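Local coordinates for protein predicted component of a thermophile-specific DNA repair system, contains a RAMP domain (Methanopyrus kandleri, PDB 4N0L) that is a Csm3 protein of the type III-A CRISPR system that binds crRNA, has an RRM-like fold and carries a zinc ion, at residues D106-E111 against G149-P154; I318-R323 against E334-R339. All blocks are in the same frame, centred on the assembly; numbering follows the deposited sequence.

Contact 1: residues D106-E111 against G149-P154; sequences DPPWLE and GRYRDP
The phenol ring of Tyr151 meets Pro108 and the backbone of Asp106, and it supplies most of the 162 Å² buried between 106-111 and 149-154. Its CB points at the other segment, and with CG beside the backbone N and anti to the carbonyl carbon (chi1 -54°) the ring reaches across to the start of the turn. The half of the ring bearing CD1, CE1 and CZ does the touching. The two side chains of Pro108 and Tyr151 cross at about a right angle: Pro108 CD makes the apolar contact, 3.5 Å from Tyr151 CZ, while Pro108 CG comes to 3.6 Å from Tyr151 OH in a plain van der Waals approach. Asp106 takes part through its carbonyl, whose O lies 3.4 Å from Tyr151 CE1; its CB points away from 149-154, and OD1 is hydrogen-bonded to Tyr96 OH. No hydrogen bond links the segments, so van der Waals packing carries the contact. Both segments are loops of the zinc-bearing part of this Csm3 protein, built of loops and short helices. Pro107 to Leu110 form a type I beta turn, closed by Leu110 N to Pro107 O at 3.2 Å, and the side chain of Pro107 lies about 9 Å from the zinc ion. Trp109 in the same turn packs edge-to-face with the zinc ligand His86 and touches Cys88 and Cys115. On the 149-154 side, the CG of Arg150 lies over the centre of one Tyr151 ring face, 3.4 Å above its plane, and the arginine continues to a salt bridge between NH2 and Glu105.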
ATOM      1  N   ASP A 106     -11.487 -17.715 -16.714  1.00 46.80           N
ATOM      2  CA  ASP A 106     -10.894 -16.526 -16.118  1.00 47.64           C
ATOM      3  C   ASP A 106      -9.986 -16.889 -14.949  1.00 42.89           C
ATOM      4  O   ASP A 106     -10.384 -17.652 -14.067  1.00 42.47           O
ATOM      5  CB  ASP A 106     -11.981 -15.560 -15.642  1.00 51.89           C
ATOM      6  CG  ASP A 106     -12.813 -15.006 -16.783  1.00 58.03           C
ATOM      7  OD1 ASP A 106     -12.237 -14.685 -17.845  1.00 59.09           O
ATOM      8  OD2 ASP A 106     -14.046 -14.891 -16.616  1.00 58.42           O
ATOM      9  N   PRO A 107      -8.752 -16.360 -14.952  1.00 39.19           N
ATOM     10  CA  PRO A 107      -7.887 -16.443 -13.771  1.00 38.33           C
ATOM     11  C   PRO A 107      -8.637 -15.930 -12.547  1.00 32.48           C
ATOM     12  O   PRO A 107      -9.190 -14.833 -12.596  1.00 33.27           O
ATOM     13  CB  PRO A 107      -6.706 -15.538 -14.128  1.00 39.81           C
ATOM     14  CG  PRO A 107      -6.683 -15.517 -15.624  1.00 37.35           C
ATOM     15  CD  PRO A 107      -8.110 -15.645 -16.070  1.00 36.13           C
ATOM     16  N   PRO A 108      -8.664 -16.719 -11.462  1.00 31.56           N
ATOM     17  CA  PRO A 108      -9.570 -16.443 -10.341  1.00 31.29           C
ATOM     18  C   PRO A 108      -9.201 -15.204  -9.521  1.00 33.41           C
ATOM     19  O   PRO A 108     -10.015 -14.757  -8.713  1.00 35.92           O
ATOM     20  CB  PRO A 108      -9.452 -17.710  -9.487  1.00 30.68           C
ATOM     21  CG  PRO A 108      -8.094 -18.231  -9.784  1.00 31.41           C
ATOM     22  CD  PRO A 108      -7.841 -17.918 -11.229  1.00 31.01           C
ATOM     23  N   TRP A 109      -8.008 -14.655  -9.730  1.00 32.05           N
ATOM     24  CA  TRP A 109      -7.569 -13.488  -8.971  1.00 31.35           C
ATOM     25  C   TRP A 109      -7.895 -12.200  -9.716  1.00 33.49           C
ATOM     26  O   TRP A 109      -7.417 -11.124  -9.355  1.00 32.81           O
ATOM     27  CB  TRP A 109      -6.067 -13.554  -8.689  1.00 28.89           C
ATOM     28  CG  TRP A 109      -5.222 -13.474  -9.922  1.00 29.81           C
ATOM     29  CD1 TRP A 109      -4.786 -12.340 -10.544  1.00 29.50           C
ATOM     30  CD2 TRP A 109      -4.698 -14.572 -10.678  1.00 28.97           C
ATOM     31  NE1 TRP A 109      -4.031 -12.664 -11.646  1.00 32.18           N
ATOM     32  CE2 TRP A 109      -3.961 -14.028 -11.749  1.00 27.14           C
ATOM     33  CE3 TRP A 109      -4.785 -15.962 -10.555  1.00 31.24           C
ATOM     34  CZ2 TRP A 109      -3.313 -14.826 -12.689  1.00 26.78           C
ATOM     35  CZ3 TRP A 109      -4.141 -16.752 -11.491  1.00 27.27           C
ATOM     36  CH2 TRP A 109      -3.415 -16.182 -12.544  1.00 26.21           C
ATOM     37  N   LEU A 110      -8.705 -12.316 -10.762  1.00 31.34           N
ATOM     38  CA  LEU A 110      -9.065 -11.159 -11.569  1.00 31.50           C
ATOM     39  C   LEU A 110     -10.416 -10.588 -11.135  1.00 34.19           C
ATOM     40  O   LEU A 110     -11.310 -11.333 -10.732  1.00 35.04           O
ATOM     41  CB  LEU A 110      -9.101 -11.546 -13.050  1.00 34.54           C
ATOM     42  CG  LEU A 110      -7.748 -11.626 -13.764  1.00 37.03           C
ATOM     43  CD1 LEU A 110      -7.928 -11.682 -15.277  1.00 37.73           C
ATOM     44  CD2 LEU A 110      -6.854 -10.466 -13.368  1.00 34.44           C
ATOM     45  N   GLU A 111     -10.555  -9.267 -11.201  1.00 37.68           N
ATOM     46  CA  GLU A 111     -11.839  -8.614 -10.954  1.00 36.18           C
ATOM     47  C   GLU A 111     -12.104  -7.572 -12.033  1.00 38.53           C
ATOM     48  O   GLU A 111     -11.326  -6.628 -12.193  1.00 33.97           O
ATOM     49  CB  GLU A 111     -11.876  -7.965  -9.568  1.00 36.61           C
ATOM     50  CG  GLU A 111     -13.242  -7.398  -9.200  1.00 44.53           C
ATOM     51  CD  GLU A 111     -13.312  -6.903  -7.766  1.00 47.20           C
ATOM     52  OE1 GLU A 111     -12.625  -5.909  -7.447  1.00 48.76           O
ATOM     53  OE2 GLU A 111     -14.053  -7.507  -6.961  1.00 45.39           O
ATOM     54  N   GLY A 149      -3.607 -24.975 -16.665  1.00 35.33           N
ATOM     55  CA  GLY A 149      -4.210 -25.701 -17.769  1.00 33.76           C
ATOM     56  C   GLY A 149      -5.666 -25.338 -17.989  1.00 38.03           C
ATOM     57  O   GLY A 149      -6.105 -25.153 -19.124  1.00 42.24           O
ATOM     58  N   ARG A 150      -6.417 -25.231 -16.897  1.00 38.54           N
ATOM     59  CA  ARG A 150      -7.843 -24.930 -16.973  1.00 40.27           C
ATOM     60  C   ARG A 150      -8.125 -23.481 -17.367  1.00 41.06           C
ATOM     61  O   ARG A 150      -9.253 -23.140 -17.714  1.00 47.72           O
ATOM     62  CB  ARG A 150      -8.517 -25.231 -15.633  1.00 42.98           C
ATOM     63  CG  ARG A 150      -8.179 -24.222 -14.557  1.00 51.05           C
ATOM     64  CD  ARG A 150      -8.753 -24.612 -13.207  1.00 56.81           C
ATOM     65  NE  ARG A 150     -10.183 -24.328 -13.117  1.00 62.73           N
ATOM     66  CZ  ARG A 150     -10.939 -24.635 -12.069  1.00 65.76           C
ATOM     67  NH1 ARG A 150     -10.403 -25.240 -11.017  1.00 68.50           N
ATOM     68  NH2 ARG A 150     -12.232 -24.337 -12.070  1.00 63.90           N
ATOM     69  N   TYR A 151      -7.109 -22.628 -17.302  1.00 36.08           N
ATOM     70  CA  TYR A 151      -7.289 -21.218 -17.636  1.00 38.04           C
ATOM     71  C   TYR A 151      -6.802 -20.896 -19.043  1.00 37.98           C
ATOM     72  O   TYR A 151      -7.284 -19.954 -19.676  1.00 35.96           O
ATOM     73  CB  TYR A 151      -6.576 -20.331 -16.610  1.00 33.83           C
ATOM     74  CG  TYR A 151      -6.999 -20.624 -15.187  1.00 30.96           C
ATOM     75  CD1 TYR A 151      -8.266 -20.276 -14.736  1.00 29.29           C
ATOM     76  CD2 TYR A 151      -6.141 -21.264 -14.301  1.00 29.13           C
ATOM     77  CE1 TYR A 151      -8.665 -20.549 -13.443  1.00 26.88           C
ATOM     78  CE2 TYR A 151      -6.531 -21.540 -13.001  1.00 32.73           C
ATOM     79  CZ  TYR A 151      -7.794 -21.182 -12.580  1.00 32.87           C
ATOM     80  OH  TYR A 151      -8.188 -21.455 -11.290  1.00 38.04           O
ATOM     81  N   ARG A 152      -5.868 -21.700 -19.541  1.00 40.92           N
ATOM     82  CA  ARG A 152      -5.298 -21.470 -20.862  1.00 43.55           C
ATOM     83  C   ARG A 152      -4.569 -22.705 -21.368  1.00 47.08           C
ATOM     84  O   ARG A 152      -4.005 -23.473 -20.584  1.00 44.79           O
ATOM     85  CB  ARG A 152      -4.343 -20.267 -20.837  1.00 41.64           C
ATOM     86  CG  ARG A 152      -3.122 -20.434 -19.927  1.00 38.55           C
ATOM     87  CD  ARG A 152      -1.877 -20.844 -20.711  1.00 33.32           C
ATOM     88  NE  ARG A 152      -0.712 -21.016 -19.849  1.00 31.96           N
ATOM     89  CZ  ARG A 152      -0.401 -22.155 -19.235  1.00 34.35           C
ATOM     90  NH1 ARG A 152      -1.172 -23.226 -19.385  1.00 36.64           N
ATOM     91  NH2 ARG A 152       0.678 -22.225 -18.469  1.00 31.27           N
ATOM     92  N   ASP A 153      -4.588 -22.888 -22.684  1.00 47.71           N
ATOM     93  CA  ASP A 153      -3.839 -23.956 -23.324  1.00 47.29           C
ATOM     94  C   ASP A 153      -2.364 -23.587 -23.346  1.00 44.67           C
ATOM     95  O   ASP A 153      -2.007 -22.497 -23.791  1.00 46.13           O
ATOM     96  CB  ASP A 153      -4.352 -24.196 -24.746  1.00 49.73           C
ATOM     97  CG  ASP A 153      -3.757 -25.440 -25.385  1.00 53.34           C
ATOM     98  OD1 ASP A 153      -4.511 -26.188 -26.043  1.00 57.46           O
ATOM     99  OD2 ASP A 153      -2.534 -25.663 -25.244  1.00 52.08           O
ATOM    100  N   PRO A 154      -1.502 -24.491 -22.856  1.00 41.08           N
ATOM    101  CA  PRO A 154      -0.049 -24.277 -22.865  1.00 39.15           C
ATOM    102  C   PRO A 154       0.496 -23.976 -24.264  1.00 43.15           C
ATOM    103  O   PRO A 154       1.561 -23.372 -24.389  1.00 45.64           O
ATOM    104  CB  PRO A 154       0.509 -25.605 -22.328  1.00 30.30           C
ATOM    105  CG  PRO A 154      -0.629 -26.582 -22.400  1.00 29.60           C
ATOM    106  CD  PRO A 154      -1.865 -25.766 -22.218  1.00 34.10           C
TER

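Contact 2: residues I318-R323 against E334-R339; sequences IVIRAR and EEWVER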
ATOM      1  N   ILE A 318     -10.004  19.209  -4.326  1.00 39.52           N
ATOM      2  CA  ILE A 318     -11.022  18.853  -3.348  1.00 39.74           C
ATOM      3  C   ILE A 318     -10.382  18.117  -2.178  1.00 38.74           C
ATOM      4  O   ILE A 318      -9.604  17.184  -2.372  1.00 40.38           O
ATOM      5  CB  ILE A 318     -12.128  17.983  -3.974  1.00 43.04           C
ATOM      6  CG1 ILE A 318     -12.992  18.822  -4.918  1.00 51.09           C
ATOM      7  CG2 ILE A 318     -12.993  17.352  -2.896  1.00 40.93           C
ATOM      8  CD1 ILE A 318     -14.086  18.044  -5.611  1.00 56.95           C
ATOM      9  N   VAL A 319     -10.708  18.549  -0.964  1.00 36.45           N
ATOM     10  CA  VAL A 319     -10.209  17.903   0.243  1.00 29.48           C
ATOM     11  C   VAL A 319     -11.349  17.232   0.998  1.00 32.28           C
ATOM     12  O   VAL A 319     -12.294  17.896   1.425  1.00 38.72           O
ATOM     13  CB  VAL A 319      -9.504  18.910   1.176  1.00 29.44           C
ATOM     14  CG1 VAL A 319      -9.190  18.268   2.523  1.00 30.72           C
ATOM     15  CG2 VAL A 319      -8.238  19.450   0.524  1.00 26.84           C
ATOM     16  N   ILE A 320     -11.266  15.914   1.147  1.00 27.25           N
ATOM     17  CA  ILE A 320     -12.257  15.175   1.922  1.00 23.47           C
ATOM     18  C   ILE A 320     -11.719  14.907   3.322  1.00 30.05           C
ATOM     19  O   ILE A 320     -10.810  14.095   3.500  1.00 32.98           O
ATOM     20  CB  ILE A 320     -12.624  13.831   1.267  1.00 29.97           C
ATOM     21  CG1 ILE A 320     -12.984  14.024  -0.208  1.00 39.16           C
ATOM     22  CG2 ILE A 320     -13.761  13.162   2.033  1.00 22.16           C
ATOM     23  CD1 ILE A 320     -14.170  14.931  -0.430  1.00 47.58           C
ATOM     24  N   ARG A 321     -12.289  15.581   4.314  1.00 25.09           N
ATOM     25  CA  ARG A 321     -11.839  15.444   5.692  1.00 22.68           C
ATOM     26  C   ARG A 321     -12.667  14.407   6.428  1.00 25.09           C
ATOM     27  O   ARG A 321     -13.836  14.192   6.104  1.00 29.42           O
ATOM     28  CB  ARG A 321     -11.924  16.783   6.429  1.00 27.57           C
ATOM     29  CG  ARG A 321     -11.013  17.864   5.881  1.00 28.42           C
ATOM     30  CD  ARG A 321     -11.403  19.235   6.415  1.00 24.29           C
ATOM     31  NE  ARG A 321     -10.367  20.225   6.138  1.00 25.25           N
ATOM     32  CZ  ARG A 321     -10.301  20.938   5.019  1.00 26.55           C
ATOM     33  NH1 ARG A 321      -9.323  21.818   4.843  1.00 28.48           N
ATOM     34  NH2 ARG A 321     -11.209  20.764   4.070  1.00 28.70           N
ATOM     35  N   ALA A 322     -12.053  13.749   7.405  1.00 23.48           N
ATOM     36  CA  ALA A 322     -12.780  12.864   8.304  1.00 30.88           C
ATOM     37  C   ALA A 322     -13.880  13.670   8.982  1.00 39.35           C
ATOM     38  O   ALA A 322     -14.985  13.179   9.218  1.00 37.60           O
ATOM     39  CB  ALA A 322     -11.848  12.250   9.331  1.00 25.66           C
ATOM     40  N   ARG A 323     -13.543  14.919   9.291  1.00 46.08           N
ATOM     41  CA  ARG A 323     -14.445  15.873   9.922  1.00 49.45           C
ATOM     42  C   ARG A 323     -15.689  16.152   9.069  1.00 48.03           C
ATOM     43  O   ARG A 323     -16.753  16.474   9.597  1.00 49.47           O
ATOM     44  CB  ARG A 323     -13.663  17.165  10.203  1.00 49.93           C
ATOM     45  CG  ARG A 323     -14.469  18.444  10.349  1.00 52.85           C
ATOM     46  CD  ARG A 323     -13.531  19.621  10.601  1.00 52.49           C
ATOM     47  NE  ARG A 323     -13.522  20.585   9.504  1.00 53.05           N
ATOM     48  CZ  ARG A 323     -12.475  21.338   9.181  1.00 54.83           C
ATOM     49  NH1 ARG A 323     -11.342  21.227   9.862  1.00 53.73           N
ATOM     50  NH2 ARG A 323     -12.555  22.194   8.170  1.00 59.16           N
ATOM     51  N   GLU A 334     -10.382   1.037   7.882  1.00 30.91           N
ATOM     52  CA  GLU A 334     -11.633   0.297   7.757  1.00 36.83           C
ATOM     53  C   GLU A 334     -12.842   1.233   7.793  1.00 36.61           C
ATOM     54  O   GLU A 334     -13.882   0.946   7.197  1.00 35.59           O
ATOM     55  CB  GLU A 334     -11.736  -0.745   8.872  1.00 43.30           C
ATOM     56  CG  GLU A 334     -12.982  -1.609   8.829  1.00 55.09           C
ATOM     57  CD  GLU A 334     -13.112  -2.495  10.052  1.00 65.10           C
ATOM     58  OE1 GLU A 334     -12.288  -2.354  10.979  1.00 66.68           O
ATOM     59  OE2 GLU A 334     -14.040  -3.334  10.085  1.00 70.06           O
ATOM     60  N   GLU A 335     -12.697   2.363   8.475  1.00 32.86           N
ATOM     61  CA  GLU A 335     -13.771   3.347   8.544  1.00 33.89           C
ATOM     62  C   GLU A 335     -13.911   4.113   7.231  1.00 30.36           C
ATOM     63  O   GLU A 335     -15.021   4.440   6.811  1.00 30.90           O
ATOM     64  CB  GLU A 335     -13.536   4.315   9.706  1.00 31.77           C
ATOM     65  CG  GLU A 335     -13.515   3.635  11.065  1.00 32.90           C
ATOM     66  CD  GLU A 335     -13.351   4.615  12.208  1.00 37.38           C
ATOM     67  OE1 GLU A 335     -12.302   5.289  12.271  1.00 37.40           O
ATOM     68  OE2 GLU A 335     -14.274   4.713  13.043  1.00 41.86           O
ATOM     69  N   TRP A 336     -12.786   4.396   6.585  1.00 26.67           N
ATOM     70  CA  TRP A 336     -12.804   5.016   5.264  1.00 30.99           C
ATOM     71  C   TRP A 336     -13.483   4.116   4.236  1.00 29.92           C
ATOM     72  O   TRP A 336     -14.199   4.599   3.359  1.00 26.22           O
ATOM     73  CB  TRP A 336     -11.387   5.361   4.804  1.00 29.92           C
ATOM     74  CG  TRP A 336     -10.863   6.629   5.402  1.00 29.07           C
ATOM     75  CD1 TRP A 336      -9.956   6.745   6.414  1.00 26.41           C
ATOM     76  CD2 TRP A 336     -11.226   7.965   5.033  1.00 27.80           C
ATOM     77  NE1 TRP A 336      -9.724   8.069   6.692  1.00 28.31           N
ATOM     78  CE2 TRP A 336     -10.494   8.840   5.860  1.00 25.24           C
ATOM     79  CE3 TRP A 336     -12.097   8.508   4.081  1.00 26.06           C
ATOM     80  CZ2 TRP A 336     -10.604  10.226   5.766  1.00 25.03           C
ATOM     81  CZ3 TRP A 336     -12.206   9.883   3.989  1.00 21.77           C
ATOM     82  CH2 TRP A 336     -11.465  10.727   4.826  1.00 26.79           C
ATOM     83  N   VAL A 337     -13.244   2.812   4.345  1.00 29.36           N
ATOM     84  CA  VAL A 337     -13.855   1.840   3.446  1.00 33.55           C
ATOM     85  C   VAL A 337     -15.375   1.920   3.508  1.00 35.71           C
ATOM     86  O   VAL A 337     -16.045   2.032   2.482  1.00 35.63           O
ATOM     87  CB  VAL A 337     -13.422   0.398   3.784  1.00 32.63           C
ATOM     88  CG1 VAL A 337     -14.260  -0.608   3.008  1.00 30.10           C
ATOM     89  CG2 VAL A 337     -11.954   0.201   3.479  1.00 31.76           C
ATOM     90  N   GLU A 338     -15.904   1.886   4.727  1.00 37.02           N
ATOM     91  CA  GLU A 338     -17.344   1.887   4.962  1.00 40.09           C
ATOM     92  C   GLU A 338     -18.039   3.118   4.387  1.00 40.35           C
ATOM     93  O   GLU A 338     -19.243   3.098   4.141  1.00 43.01           O
ATOM     94  CB  GLU A 338     -17.627   1.783   6.462  1.00 46.17           C
ATOM     95  CG  GLU A 338     -17.466   0.378   7.023  1.00 52.68           C
ATOM     96  CD  GLU A 338     -17.231   0.365   8.522  1.00 57.63           C
ATOM     97  OE1 GLU A 338     -17.385   1.428   9.162  1.00 55.34           O
ATOM     98  OE2 GLU A 338     -16.886  -0.708   9.059  1.00 59.89           O
ATOM     99  N   ARG A 339     -17.277   4.184   4.168  1.00 40.83           N
ATOM    100  CA  ARG A 339     -17.841   5.442   3.692  1.00 40.59           C
ATOM    101  C   ARG A 339     -17.324   5.821   2.305  1.00 37.73           C
ATOM    102  O   ARG A 339     -17.341   6.993   1.932  1.00 34.99           O
ATOM    103  CB  ARG A 339     -17.526   6.562   4.685  1.00 42.37           C
ATOM    104  CG  ARG A 339     -18.222   6.406   6.024  1.00 44.49           C
ATOM    105  CD  ARG A 339     -17.496   7.167   7.122  1.00 49.91           C
ATOM    106  NE  ARG A 339     -18.101   6.937   8.431  1.00 54.52           N
ATOM    107  CZ  ARG A 339     -17.901   5.848   9.167  1.00 53.44           C
ATOM    108  NH1 ARG A 339     -17.111   4.880   8.723  1.00 53.76           N
ATOM    109  NH2 ARG A 339     -18.496   5.724  10.346  1.00 50.71           N
TER
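Apolar packing joins Trp336 to Ile320 and Ala322, with the six-membered part of the indole reaching from helix 333-338 to strand 318-321. Trp336 CZ3 stands 4.1 Å from Ile320 CG2, the methyl that is anti to the backbone N; the rest of that side chain leads away from the helix. On the other side of CH2, Trp336 CZ2 lies 4.3 Å from Ala322 CB, a looser touch. Backbone atoms provide a second kind of contact. The indole CH2 approaches Ile320 O at 3.7 Å and Ala322 N at 4.0 Å, both obliquely to the ring. These distances mark packing against the peptide chain, and no hydrogen bond crosses between the segments. The place is where an edge strand of the antiparallel sheet in the RRM-like core gives way to a short, weakly bonded helical turn; strand 318-321 pairs with 268-278, and Trp336 helps cover the junction. The indole's polar end is fixed on that neighbouring strand, since NE1 donates to Ile272 O, while Met246 of helix 238-255 and Leu331 also touch the ring. Within 334-339, Arg339 NH1 donates to Glu335 O at 2.9 Å; this carbonyl meets the edge of the guanidinium nearly in its plane, with an N-H...O angle of 143°, and the donor is tilted 25° from the carbonyl plane. The same NH1 makes a weak salt bridge to Glu338 OE1 at 3.5 Å, and Arg339 NE has a further partner in Glu326.

Contact 1 and contact 2 follow one another along the chain, the first closing at residue 154 well before the second opens at 318. Their centres are 35 Å apart and their nearest atoms about 12 Å, so they do not touch. The centre of contact 2, at an outermost strand of the five-stranded antiparallel sheet, is about 17 Å from the centre of the chain, and that of contact 1, among loops and short helices near the zinc, about 26 Å. Their segments share no helix or strand. Contact 1 belongs to the zinc-bearing region and contact 2 to the C-terminal packing on the RRM-like core, with helix 238-255 reaching both, through Tyr244 to Glu111 and through Met246 to Trp336.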